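Local coordinates for listeriolysin O (Listeria monocytogenes, PDB 4CDB), which binds cholesterol-containing host membranes, undergoes a major conformational change and inserts as an oligomeric pore complex that causes cytolysis, at residues Y32-V37 / D356-V361; N128-K133 / V148-E153; N195-A200 / G204-E209; N221-E224 / R230-G233; K413-N418 / F426-Y431. One frame throughout, in Å; residues are numbered along the deposited sequence.

Four of the five contacts belong to the thiol-activated cytolysin part of the chain, and contact 5 lies in the beta-sandwich domain. Contact 1 joins loops 319 residues apart, and contacts 2, 3 and 4 are nested along the chain inside the loop it closes. Contacts 3 and 4 use the two ends of strand 207-222, with centres about 46 Å apart, and contact 2 reaches the same large antiparallel sheet, its centre about 17 Å from that of contact 4. Contacts 1 and 4 touch through N357 and E224. Contact 5 comes last, its centre about 84 Å from that of contact 4, which reflects the elongated shape of this toxin.

Contact 1: residues Y32-V37 / D356-V361; sequences YNKNNV and DNELAV. With NA (sodium ion), chain P.
D356 meets Y32 through a sodium ion. OD1 of D356 binds the metal at 2.7 Å and the phenolic OH of Y32 binds it at 2.5 Å, while a third ligand comes from outside the two segments. Y32 carries CG between its backbone N and carbonyl carbon (chi1 58°), and from there the ring reaches across to the ion. The same OD1 of D356 accepts a weak bond from the backbone N of E358, which ties the metal ligand to its own loop. At E358 the contact turns aliphatic: its CG packs against CE of K34 at 3.6 Å, the two chains crossing at a slant. The lysine bends at chi3 and chi4, and its NZ donates to OD1 of N35 instead of to the glutamate. Segment 32-37, between helix 14-28 and strand 39-41, is held in shape by a type I beta turn from N33 to N36 and by an Asx turn in which N33 OD1 accepts from N35 N. Further along, water takes over. One molecule donates to L359 O and to K34 O, and accepts from V361 N at 2.8 Å. At V361 a second water donates to the carbonyl O at 2.7 Å and, at an equal 2.7 Å, to K34 O, where both bridges converge.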
# COMPACT_ATOMS: atom_id res chain seq x y z
N TYR A 32 19.50 -22.46 17.00
CA TYR A 32 18.67 -21.26 16.92
C TYR A 32 17.30 -21.63 16.37
O TYR A 32 17.14 -22.64 15.69
CB TYR A 32 19.32 -20.19 16.04
CG TYR A 32 19.62 -20.64 14.62
CD1 TYR A 32 20.84 -21.23 14.30
CD2 TYR A 32 18.69 -20.48 13.60
CE1 TYR A 32 21.12 -21.64 13.01
CE2 TYR A 32 18.97 -20.89 12.31
CZ TYR A 32 20.18 -21.47 12.02
OH TYR A 32 20.46 -21.87 10.73
N ASN A 33 16.30 -20.80 16.68
CA ASN A 33 14.97 -20.97 16.11
C ASN A 33 14.88 -20.21 14.79
O ASN A 33 14.86 -18.98 14.78
CB ASN A 33 13.90 -20.48 17.09
CG ASN A 33 12.51 -20.95 16.72
OD1 ASN A 33 12.21 -21.20 15.55
ND2 ASN A 33 11.65 -21.08 17.72
N LYS A 34 14.83 -20.95 13.69
CA LYS A 34 14.83 -20.36 12.36
C LYS A 34 13.61 -19.46 12.14
O LYS A 34 13.62 -18.57 11.30
CB LYS A 34 14.87 -21.45 11.28
CG LYS A 34 13.54 -22.14 11.05
CD LYS A 34 13.55 -22.97 9.77
CE LYS A 34 12.19 -22.95 9.09
NZ LYS A 34 11.13 -23.58 9.91
N ASN A 35 12.56 -19.71 12.92
CA ASN A 35 11.32 -18.96 12.78
C ASN A 35 11.36 -17.63 13.53
O ASN A 35 10.44 -16.82 13.42
CB ASN A 35 10.14 -19.80 13.27
CG ASN A 35 10.00 -21.11 12.51
OD1 ASN A 35 10.00 -21.13 11.28
ND2 ASN A 35 9.89 -22.21 13.24
N ASN A 36 12.44 -17.41 14.29
CA ASN A 36 12.54 -16.23 15.14
C ASN A 36 13.86 -15.47 15.02
O ASN A 36 14.13 -14.56 15.81
CB ASN A 36 12.29 -16.62 16.60
CG ASN A 36 10.90 -17.19 16.82
OD1 ASN A 36 9.93 -16.77 16.19
ND2 ASN A 36 10.79 -18.15 17.74
N VAL A 37 14.67 -15.83 14.03
CA VAL A 37 15.95 -15.17 13.82
C VAL A 37 15.81 -13.80 13.15
O VAL A 37 16.45 -12.83 13.55
CB VAL A 37 16.92 -16.07 13.01
CG1 VAL A 37 18.04 -15.25 12.39
CG2 VAL A 37 17.49 -17.16 13.91
N ASP A 356 20.78 -26.04 7.21
CA ASP A 356 19.89 -27.07 6.70
C ASP A 356 19.25 -26.68 5.37
O ASP A 356 18.26 -27.29 4.96
CB ASP A 356 18.80 -27.39 7.73
CG ASP A 356 18.01 -26.15 8.14
OD1 ASP A 356 18.48 -25.03 7.88
OD2 ASP A 356 16.92 -26.31 8.74
N ASN A 357 19.80 -25.66 4.72
CA ASN A 357 19.26 -25.15 3.46
C ASN A 357 17.80 -24.73 3.57
O ASN A 357 17.07 -24.71 2.58
CB ASN A 357 19.45 -26.17 2.33
CG ASN A 357 20.91 -26.43 2.01
OD1 ASN A 357 21.69 -25.51 1.81
ND2 ASN A 357 21.29 -27.71 1.98
N GLU A 358 17.37 -24.38 4.78
CA GLU A 358 15.99 -23.99 5.02
C GLU A 358 15.75 -22.52 4.69
O GLU A 358 16.64 -21.69 4.85
CB GLU A 358 15.60 -24.28 6.47
CG GLU A 358 14.15 -24.68 6.65
CD GLU A 358 13.87 -26.10 6.20
OE1 GLU A 358 14.83 -26.88 6.03
OE2 GLU A 358 12.68 -26.44 6.03
N LEU A 359 14.54 -22.22 4.22
CA LEU A 359 14.20 -20.87 3.79
C LEU A 359 14.11 -19.90 4.96
O LEU A 359 13.41 -20.16 5.94
CB LEU A 359 12.88 -20.89 3.01
CG LEU A 359 12.52 -19.67 2.16
CD1 LEU A 359 13.64 -19.35 1.18
CD2 LEU A 359 11.22 -19.90 1.43
N ALA A 360 14.84 -18.79 4.86
CA ALA A 360 14.81 -17.75 5.89
C ALA A 360 13.63 -16.82 5.66
O ALA A 360 13.50 -16.23 4.59
CB ALA A 360 16.11 -16.97 5.88
N VAL A 361 12.79 -16.67 6.68
CA VAL A 361 11.59 -15.84 6.56
C VAL A 361 11.64 -14.67 7.54
O VAL A 361 11.94 -14.85 8.73
CB VAL A 361 10.31 -16.66 6.81
CG1 VAL A 361 9.07 -15.81 6.56
CG2 VAL A 361 10.30 -17.92 5.94
NA NA P . 18.63 -23.33 9.93
O HOH W 1 12.80 -18.79 8.46
O HOH W 2 13.49 -15.93 10.68

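Contact 2: residues N128-K133 / V148-E153; sequences NKIVVK and VERWNE
An arginine side chain fastens a helix to an edge of the large antiparallel sheet: R150, in the last turns of helix 137-152, reaches the start of strand 129-132, which pairs with strand 114-118. Its NH2 donates to the carbonyl O of K129 over 2.7 Å, with an N-H...O angle of 147°. The oxygen lies at the edge of the guanidinium, 16° out of its plane, whereas NH2 stands well to one side of the carbonyl plane of K129. A bend at chi3 in the otherwise drawn-out arginine chain turns the flat group toward the strand.

A looser van der Waals contact lies beside it. I130 points its side chain at the helix, and the terminal CD1 comes to 4.2 Å from NH1 of R150, approaching the guanidinium at a slant. With CG1 anti to the backbone N (chi1 -177°) and the chain extended beyond it, the isoleucine reaches as far as the arginine group, and it also packs on T146 and L147 of the same helix.

NH2 of R150 has a second acceptor, the carbonyl O of D127. One nitrogen therefore grips the carbonyl oxygens of D127 and K129, the residues on either side of N128, and the two carbonyl dipoles would be expected to favour the positive charge. The chemistry is thus that of one NH2 group shared between two backbone oxygens, which ties the helix side chain to the strand entry.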
# COMPACT_ATOMS: atom_id res chain seq x y z
N ASN A 128 20.39 -24.06 -19.27
CA ASN A 128 20.05 -23.06 -18.26
C ASN A 128 21.00 -23.02 -17.06
O ASN A 128 20.79 -22.25 -16.12
CB ASN A 128 18.60 -23.23 -17.79
CG ASN A 128 18.29 -24.63 -17.28
OD1 ASN A 128 19.20 -25.39 -16.92
ND2 ASN A 128 17.01 -24.99 -17.26
N LYS A 129 22.06 -23.83 -17.10
CA LYS A 129 22.99 -23.92 -15.98
C LYS A 129 24.41 -23.51 -16.37
O LYS A 129 24.79 -23.60 -17.53
CB LYS A 129 23.00 -25.34 -15.40
CG LYS A 129 21.63 -25.84 -14.96
CD LYS A 129 21.70 -27.30 -14.53
CE LYS A 129 20.31 -27.88 -14.31
NZ LYS A 129 19.52 -27.09 -13.33
N ILE A 130 25.19 -23.09 -15.38
CA ILE A 130 26.60 -22.77 -15.59
C ILE A 130 27.38 -22.85 -14.27
O ILE A 130 26.90 -22.41 -13.23
CB ILE A 130 26.79 -21.39 -16.26
CG1 ILE A 130 28.28 -21.12 -16.55
CG2 ILE A 130 26.19 -20.28 -15.42
CD1 ILE A 130 28.54 -19.81 -17.26
N VAL A 131 28.57 -23.44 -14.33
CA VAL A 131 29.41 -23.57 -13.14
C VAL A 131 30.29 -22.33 -12.95
O VAL A 131 30.95 -21.88 -13.89
CB VAL A 131 30.31 -24.82 -13.23
CG1 VAL A 131 31.16 -24.96 -11.98
CG2 VAL A 131 29.47 -26.06 -13.43
N VAL A 132 30.28 -21.79 -11.74
CA VAL A 132 31.17 -20.69 -11.38
C VAL A 132 32.23 -21.23 -10.44
O VAL A 132 31.92 -21.65 -9.33
CB VAL A 132 30.40 -19.56 -10.66
CG1 VAL A 132 31.34 -18.39 -10.37
CG2 VAL A 132 29.22 -19.11 -11.50
N LYS A 133 33.49 -21.21 -10.88
CA LYS A 133 34.59 -21.79 -10.12
C LYS A 133 34.88 -21.04 -8.82
O LYS A 133 34.94 -21.64 -7.74
CB LYS A 133 35.85 -21.89 -10.98
CG LYS A 133 36.13 -23.28 -11.52
CD LYS A 133 34.87 -23.92 -12.07
CE LYS A 133 35.13 -25.33 -12.59
NZ LYS A 133 36.01 -25.31 -13.80
N VAL A 148 22.01 -15.02 -19.70
CA VAL A 148 21.06 -14.15 -20.38
C VAL A 148 21.36 -14.05 -21.88
O VAL A 148 20.46 -14.10 -22.71
CB VAL A 148 21.04 -12.73 -19.76
CG1 VAL A 148 20.29 -11.76 -20.65
CG2 VAL A 148 20.42 -12.77 -18.37
N GLU A 149 22.64 -13.92 -22.22
CA GLU A 149 23.06 -13.86 -23.62
C GLU A 149 22.80 -15.18 -24.34
O GLU A 149 22.45 -15.19 -25.51
CB GLU A 149 24.53 -13.47 -23.74
CG GLU A 149 24.79 -11.99 -23.61
CD GLU A 149 24.01 -11.17 -24.63
OE1 GLU A 149 23.97 -11.57 -25.81
OE2 GLU A 149 23.45 -10.12 -24.25
N ARG A 150 22.99 -16.28 -23.62
CA ARG A 150 22.75 -17.61 -24.18
C ARG A 150 21.28 -17.79 -24.56
O ARG A 150 20.97 -18.42 -25.58
CB ARG A 150 23.21 -18.70 -23.21
CG ARG A 150 24.44 -19.46 -23.69
CD ARG A 150 25.28 -19.99 -22.54
NE ARG A 150 24.58 -20.96 -21.71
CZ ARG A 150 25.15 -21.65 -20.72
NH1 ARG A 150 26.43 -21.48 -20.45
NH2 ARG A 150 24.43 -22.52 -20.02
N TRP A 151 20.39 -17.23 -23.76
CA TRP A 151 18.96 -17.30 -24.05
C TRP A 151 18.59 -16.40 -25.23
O TRP A 151 17.78 -16.77 -26.08
CB TRP A 151 18.14 -16.90 -22.82
CG TRP A 151 16.65 -17.00 -23.05
CD1 TRP A 151 15.87 -18.12 -22.95
CD2 TRP A 151 15.76 -15.93 -23.41
NE1 TRP A 151 14.56 -17.81 -23.23
CE2 TRP A 151 14.47 -16.47 -23.52
CE3 TRP A 151 15.94 -14.57 -23.66
CZ2 TRP A 151 13.36 -15.70 -23.86
CZ3 TRP A 151 14.84 -13.80 -24.01
CH2 TRP A 151 13.57 -14.37 -24.10
N ASN A 152 19.20 -15.22 -25.28
CA ASN A 152 18.95 -14.27 -26.36
C ASN A 152 19.42 -14.77 -27.72
O ASN A 152 18.97 -14.29 -28.76
CB ASN A 152 19.61 -12.92 -26.05
CG ASN A 152 18.91 -12.16 -24.93
OD1 ASN A 152 17.68 -12.21 -24.80
ND2 ASN A 152 19.68 -11.45 -24.12
N GLU A 153 20.32 -15.74 -27.71
CA GLU A 153 20.94 -16.22 -28.95
C GLU A 153 20.48 -17.61 -29.38
O GLU A 153 20.98 -18.15 -30.37
CB GLU A 153 22.47 -16.20 -28.81
CG GLU A 153 23.07 -14.81 -28.62
CD GLU A 153 24.57 -14.84 -28.42
OE1 GLU A 153 25.16 -15.94 -28.44
OE2 GLU A 153 25.17 -13.75 -28.23

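Contact 3: residues N195-A200 / G204-E209; sequences NVNFGA and GKMQEE. With NA (sodium ion), chain Q.
V196 lays CG1 beside the carboxylate of E208, 3.2 Å from OE1, the two side chains pointing oppositely as they pass. The same methyl covers one face of the F198 ring, and V196 N is held by OD1 of N191. N197 then makes the polar link: its backbone N donates to OE1 of E208 over 2.9 Å, meeting the oxygen on the syn side and 25° out of the carboxylate plane. E208 reaches it with a chain extended beyond CG. Its other oxygen, OE2, makes a long, weak ion pair with K267. E209, its CB directed away from segment 195-200, binds sodium through both carboxylate oxygens, OE1 2.6 Å from the ion that D282 shares.

N197 is also the N-cap of helix 198-202. Its OD1 accepts from A200 N at 3.0 Å, the donor standing above the carbonyl plane, while its CB rests 3.9 Å from SD of M206. This helix belongs to residues 196-205, a stretch assigned to a transmembrane beta strand of the pore, consistent with the helix here being the form before insertion. It ends in a Schellman motif at G204, whose positive phi turns the chain toward strand 207-222.

A200 meets the residues just after the helix, K205 and M206. Its carbonyl O takes the backbone N of K205 at 2.9 Å, and its CB packs on CG of M206 at 3.6 Å. M206 places CG between its backbone N and carbonyl carbon (chi1 68°), then bends at chi3, which leaves CE 4.0 Å from the same alanine methyl.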
# COMPACT_ATOMS: atom_id res chain seq x y z
N ASN A 195 7.74 10.55 -0.36
CA ASN A 195 7.36 11.46 0.72
C ASN A 195 5.89 11.34 1.11
O ASN A 195 5.10 12.26 0.91
CB ASN A 195 7.69 12.91 0.36
CG ASN A 195 9.17 13.13 0.07
OD1 ASN A 195 9.55 13.58 -1.01
ND2 ASN A 195 10.01 12.81 1.05
N VAL A 196 5.52 10.19 1.67
CA VAL A 196 4.15 9.97 2.13
C VAL A 196 3.81 10.91 3.28
O VAL A 196 4.53 10.98 4.28
CB VAL A 196 3.94 8.51 2.59
CG1 VAL A 196 2.53 8.32 3.12
CG2 VAL A 196 4.22 7.55 1.43
N ASN A 197 2.72 11.66 3.13
CA ASN A 197 2.32 12.65 4.12
C ASN A 197 1.52 12.04 5.26
O ASN A 197 0.30 12.14 5.30
CB ASN A 197 1.52 13.77 3.45
CG ASN A 197 1.48 15.04 4.26
OD1 ASN A 197 1.50 15.01 5.49
ND2 ASN A 197 1.42 16.18 3.58
N PHE A 198 2.22 11.41 6.21
CA PHE A 198 1.58 10.74 7.33
C PHE A 198 0.85 11.72 8.26
O PHE A 198 -0.14 11.37 8.90
CB PHE A 198 2.60 9.93 8.13
CG PHE A 198 3.25 8.82 7.34
CD1 PHE A 198 2.50 7.73 6.92
CD2 PHE A 198 4.60 8.87 7.04
CE1 PHE A 198 3.10 6.71 6.19
CE2 PHE A 198 5.20 7.85 6.32
CZ PHE A 198 4.44 6.77 5.89
N GLY A 199 1.35 12.95 8.33
CA GLY A 199 0.75 13.98 9.16
C GLY A 199 -0.64 14.36 8.68
O GLY A 199 -1.58 14.41 9.47
N ALA A 200 -0.76 14.63 7.39
CA ALA A 200 -2.02 15.06 6.80
C ALA A 200 -3.07 13.95 6.84
O ALA A 200 -4.26 14.21 7.04
CB ALA A 200 -1.81 15.54 5.37
N GLY A 204 -6.81 13.63 8.83
CA GLY A 204 -7.98 13.37 8.01
C GLY A 204 -8.08 14.32 6.83
O GLY A 204 -9.14 14.43 6.20
N LYS A 205 -6.98 15.00 6.53
CA LYS A 205 -6.95 15.98 5.45
C LYS A 205 -6.84 15.31 4.08
O LYS A 205 -7.37 15.83 3.09
CB LYS A 205 -5.80 16.96 5.64
CG LYS A 205 -5.77 17.64 7.00
CD LYS A 205 -6.96 18.57 7.20
CE LYS A 205 -6.85 19.81 6.32
NZ LYS A 205 -7.96 20.76 6.57
N MET A 206 -6.16 14.17 4.02
CA MET A 206 -5.98 13.47 2.76
C MET A 206 -5.90 11.95 2.92
O MET A 206 -5.73 11.44 4.04
CB MET A 206 -4.72 13.98 2.04
CG MET A 206 -3.43 13.62 2.74
SD MET A 206 -1.97 13.96 1.74
CE MET A 206 -2.22 15.69 1.35
N GLN A 207 -6.03 11.23 1.81
CA GLN A 207 -5.88 9.78 1.80
C GLN A 207 -4.83 9.36 0.78
O GLN A 207 -4.85 9.81 -0.36
CB GLN A 207 -7.22 9.10 1.48
CG GLN A 207 -8.30 9.33 2.53
CD GLN A 207 -9.50 8.43 2.32
OE1 GLN A 207 -9.45 7.23 2.58
NE2 GLN A 207 -10.60 9.01 1.85
N GLU A 208 -3.90 8.50 1.20
CA GLU A 208 -2.82 8.07 0.32
C GLU A 208 -2.67 6.56 0.27
O GLU A 208 -2.88 5.87 1.27
CB GLU A 208 -1.50 8.73 0.72
CG GLU A 208 -1.51 10.24 0.64
CD GLU A 208 -0.12 10.86 0.71
OE1 GLU A 208 0.69 10.41 1.54
OE2 GLU A 208 0.15 11.80 -0.07
N GLU A 209 -2.31 6.04 -0.90
CA GLU A 209 -2.03 4.62 -1.06
C GLU A 209 -0.63 4.42 -1.63
O GLU A 209 -0.19 5.17 -2.49
CB GLU A 209 -3.07 3.96 -1.97
CG GLU A 209 -2.97 2.44 -2.02
CD GLU A 209 -3.87 1.83 -3.07
OE1 GLU A 209 -4.17 2.51 -4.07
OE2 GLU A 209 -4.29 0.67 -2.89
NA NA Q . -4.93 0.54 -5.63

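Contact 4: residues N221-E224 / R230-G233; sequences NVNE and RFFG
F231 carries CG anti to its carbonyl carbon (chi1 -84°), and this swings the far end of the ring, rather than its base, toward the end of strand 207-222. On the other side V222 has CG1 anti to its backbone N (chi1 -170°), which turns that methyl to the incoming phenyl group. The two side chains approach at a slant, CG1 of V222 lying 4.1 Å from CZ of F231.

CZ also comes 3.7 Å from the carbonyl O of N223, which lies at the ring edge near its plane, so the oxygen faces the rim of C-H groups. The amide of N223 flanks the ring more distantly, with ND2 4.3 Å from CE1 of F231. That amide is engaged elsewhere: OD1 accepts from T115 N and ND2 donates to S6 OG. The ring itself is met edge-to-face by Y254 and packs on L92 and P225, while V222 is covered by L114 and L116.

All three touching residues are buried. The backbone around them is tied into neighbouring strands, V222 bonding to S256 and N223 to T115, and the carbonyl O of F231 accepts from R111 NE. The arrangement is that of a strand end in a beta sheet whose following loop folds back and lays an aromatic side chain against the last strand residue, V222, and the first loop residue, N223, here where strand 207-222 of the large antiparallel sheet runs out.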
# COMPACT_ATOMS: atom_id res chain seq x y z
N ASN A 221 18.88 -18.86 -9.65
CA ASN A 221 19.04 -19.56 -8.38
C ASN A 221 20.34 -20.36 -8.29
O ASN A 221 21.03 -20.58 -9.29
CB ASN A 221 17.83 -20.47 -8.11
CG ASN A 221 17.69 -21.57 -9.13
OD1 ASN A 221 18.25 -21.50 -10.23
ND2 ASN A 221 16.93 -22.61 -8.79
N VAL A 222 20.68 -20.79 -7.07
CA VAL A 222 21.94 -21.48 -6.81
C VAL A 222 21.67 -22.89 -6.30
O VAL A 222 20.65 -23.13 -5.66
CB VAL A 222 22.76 -20.72 -5.74
CG1 VAL A 222 24.17 -21.27 -5.64
CG2 VAL A 222 22.82 -19.25 -6.08
N ASN A 223 22.57 -23.82 -6.61
CA ASN A 223 22.49 -25.18 -6.08
C ASN A 223 22.47 -25.18 -4.55
O ASN A 223 23.06 -24.30 -3.92
CB ASN A 223 23.67 -26.01 -6.57
CG ASN A 223 24.99 -25.55 -5.98
OD1 ASN A 223 25.54 -24.53 -6.39
ND2 ASN A 223 25.51 -26.31 -5.02
N GLU A 224 21.78 -26.15 -3.96
CA GLU A 224 21.77 -26.30 -2.51
C GLU A 224 22.80 -27.35 -2.10
O GLU A 224 22.59 -28.54 -2.32
CB GLU A 224 20.38 -26.66 -2.00
CG GLU A 224 19.32 -25.59 -2.23
CD GLU A 224 17.98 -25.94 -1.61
OE1 GLU A 224 17.85 -27.04 -1.03
OE2 GLU A 224 17.05 -25.10 -1.69
N ARG A 230 30.70 -26.58 1.73
CA ARG A 230 30.88 -26.57 0.27
C ARG A 230 31.04 -25.17 -0.32
O ARG A 230 31.70 -25.00 -1.34
CB ARG A 230 29.73 -27.30 -0.43
CG ARG A 230 30.10 -28.69 -0.94
CD ARG A 230 31.34 -28.66 -1.83
NE ARG A 230 31.02 -28.64 -3.26
CZ ARG A 230 31.14 -27.58 -4.05
NH1 ARG A 230 31.58 -26.43 -3.56
NH2 ARG A 230 30.83 -27.67 -5.33
N PHE A 231 30.44 -24.17 0.32
CA PHE A 231 30.48 -22.81 -0.22
C PHE A 231 31.78 -22.08 0.12
O PHE A 231 32.11 -21.06 -0.49
CB PHE A 231 29.27 -22.00 0.26
CG PHE A 231 28.04 -22.20 -0.58
CD1 PHE A 231 28.11 -22.90 -1.78
CD2 PHE A 231 26.82 -21.69 -0.18
CE1 PHE A 231 26.98 -23.09 -2.56
CE2 PHE A 231 25.68 -21.88 -0.95
CZ PHE A 231 25.77 -22.58 -2.15
N PHE A 232 32.52 -22.60 1.09
CA PHE A 232 33.75 -21.94 1.53
C PHE A 232 34.98 -22.44 0.78
O PHE A 232 35.05 -23.60 0.38
CB PHE A 232 33.94 -22.14 3.03
CG PHE A 232 32.83 -21.56 3.85
CD1 PHE A 232 32.77 -20.20 4.10
CD2 PHE A 232 31.84 -22.38 4.38
CE1 PHE A 232 31.74 -19.66 4.86
CE2 PHE A 232 30.82 -21.85 5.14
CZ PHE A 232 30.77 -20.49 5.38
N GLY A 233 35.94 -21.54 0.58
CA GLY A 233 37.21 -21.90 -0.01
C GLY A 233 37.96 -22.89 0.86
O GLY A 233 37.71 -22.97 2.07

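Contact 5: residues K413-N418 / F426-Y431; sequences KNWSEN and FTSSIY
W415 and I430 form the tight part of the contact. CD1 of I430 sits over one face of the indole, 3.6 Å from the centroid of the five-membered ring and 16° off its normal, a CH-pi contact, with CD2 of W415 the closest atom at 3.5 Å. The tryptophan has CG anti to its backbone N (chi1 -171°), which sends the ring out across strand 426-432. On the opposite face CB of E417 lies over the ring centre, brought back by the type I turn from W415 to N418, so the indole is sandwiched.

At the rim fewer atoms meet. OG of S428 lies near the indole plane beside CZ2 of W415, and CH2 meets CE2 of F426 at 4.0 Å, edge against edge. Here the residues are partly exposed, while I430 is buried against I395 and W397. On the solvent side of the turn, E417 OE1 forms a salt bridge with K422.

In this beta-sandwich domain the contact joins the turn that follows strand 408-414, at an edge of the four-stranded sheet, to strand 426-432 of the other sheet. The link rests mainly on I430 against the indole face, with F426 and S428 at its rim, so it probably depends on close apolar packing.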
# COMPACT_ATOMS: atom_id res chain seq x y z
N LYS A 413 -32.75 21.59 17.63
CA LYS A 413 -32.78 22.98 17.20
C LYS A 413 -34.13 23.37 16.59
O LYS A 413 -34.77 22.57 15.90
CB LYS A 413 -31.65 23.26 16.20
CG LYS A 413 -30.26 23.16 16.82
CD LYS A 413 -30.03 24.26 17.84
CE LYS A 413 -29.16 23.78 19.00
NZ LYS A 413 -27.84 23.26 18.55
N ASN A 414 -34.55 24.59 16.86
CA ASN A 414 -35.79 25.12 16.30
C ASN A 414 -35.55 26.39 15.50
O ASN A 414 -34.73 27.23 15.88
CB ASN A 414 -36.81 25.40 17.41
CG ASN A 414 -37.49 24.14 17.90
OD1 ASN A 414 -37.98 23.34 17.11
ND2 ASN A 414 -37.51 23.96 19.22
N TRP A 415 -36.26 26.52 14.39
CA TRP A 415 -36.21 27.74 13.59
C TRP A 415 -36.76 28.90 14.41
O TRP A 415 -37.75 28.75 15.12
CB TRP A 415 -37.02 27.57 12.31
CG TRP A 415 -36.85 28.70 11.33
CD1 TRP A 415 -35.80 29.57 11.26
CD2 TRP A 415 -37.77 29.09 10.31
NE1 TRP A 415 -36.00 30.47 10.24
CE2 TRP A 415 -37.20 30.20 9.64
CE3 TRP A 415 -39.01 28.61 9.88
CZ2 TRP A 415 -37.84 30.83 8.57
CZ3 TRP A 415 -39.64 29.24 8.82
CH2 TRP A 415 -39.06 30.34 8.18
N SER A 416 -36.12 30.05 14.31
CA SER A 416 -36.51 31.23 15.08
C SER A 416 -37.90 31.73 14.70
O SER A 416 -38.57 32.39 15.50
CB SER A 416 -35.49 32.34 14.88
OG SER A 416 -35.43 32.74 13.53
N GLU A 417 -38.33 31.43 13.48
CA GLU A 417 -39.62 31.91 12.98
C GLU A 417 -40.76 30.93 13.25
O GLU A 417 -41.87 31.11 12.75
CB GLU A 417 -39.54 32.24 11.49
CG GLU A 417 -38.48 33.27 11.12
CD GLU A 417 -38.76 34.65 11.70
OE1 GLU A 417 -39.94 34.95 11.99
OE2 GLU A 417 -37.80 35.43 11.84
N ASN A 418 -40.48 29.89 14.02
CA ASN A 418 -41.49 28.90 14.36
C ASN A 418 -42.71 29.51 15.06
O ASN A 418 -42.57 30.39 15.92
CB ASN A 418 -40.90 27.79 15.23
CG ASN A 418 -40.22 26.71 14.42
OD1 ASN A 418 -40.12 26.80 13.19
ND2 ASN A 418 -39.73 25.67 15.10
N PHE A 426 -43.94 35.77 1.55
CA PHE A 426 -42.91 35.52 2.55
C PHE A 426 -41.81 34.61 2.02
O PHE A 426 -42.08 33.53 1.48
CB PHE A 426 -43.53 34.94 3.83
CG PHE A 426 -42.51 34.54 4.86
CD1 PHE A 426 -41.84 35.51 5.59
CD2 PHE A 426 -42.24 33.21 5.10
CE1 PHE A 426 -40.90 35.15 6.55
CE2 PHE A 426 -41.30 32.84 6.05
CZ PHE A 426 -40.63 33.81 6.78
N THR A 427 -40.56 35.05 2.18
CA THR A 427 -39.40 34.26 1.79
C THR A 427 -38.32 34.32 2.86
O THR A 427 -38.09 35.36 3.47
CB THR A 427 -38.80 34.74 0.45
OG1 THR A 427 -38.56 36.15 0.52
CG2 THR A 427 -39.75 34.45 -0.70
N SER A 428 -37.67 33.18 3.09
CA SER A 428 -36.59 33.10 4.07
C SER A 428 -35.78 31.82 3.84
O SER A 428 -36.30 30.84 3.30
CB SER A 428 -37.14 33.13 5.49
OG SER A 428 -36.09 33.19 6.44
N SER A 429 -34.52 31.83 4.27
CA SER A 429 -33.66 30.66 4.13
C SER A 429 -33.07 30.24 5.47
O SER A 429 -32.49 31.06 6.19
CB SER A 429 -32.54 30.93 3.12
OG SER A 429 -33.03 30.98 1.80
N ILE A 430 -33.22 28.97 5.80
CA ILE A 430 -32.63 28.42 7.01
C ILE A 430 -31.28 27.78 6.69
O ILE A 430 -31.20 26.90 5.83
CB ILE A 430 -33.54 27.35 7.65
CG1 ILE A 430 -34.96 27.90 7.81
CG2 ILE A 430 -32.97 26.89 8.98
CD1 ILE A 430 -35.94 26.88 8.33
N TYR A 431 -30.23 28.23 7.37
CA TYR A 431 -28.89 27.73 7.11
C TYR A 431 -28.52 26.58 8.04
O TYR A 431 -28.31 26.78 9.23
CB TYR A 431 -27.86 28.87 7.21
CG TYR A 431 -27.98 29.89 6.10
CD1 TYR A 431 -28.94 30.89 6.14
CD2 TYR A 431 -27.12 29.86 5.01
CE1 TYR A 431 -29.05 31.83 5.13
CE2 TYR A 431 -27.22 30.79 3.99
CZ TYR A 431 -28.19 31.77 4.05
OH TYR A 431 -28.28 32.70 3.04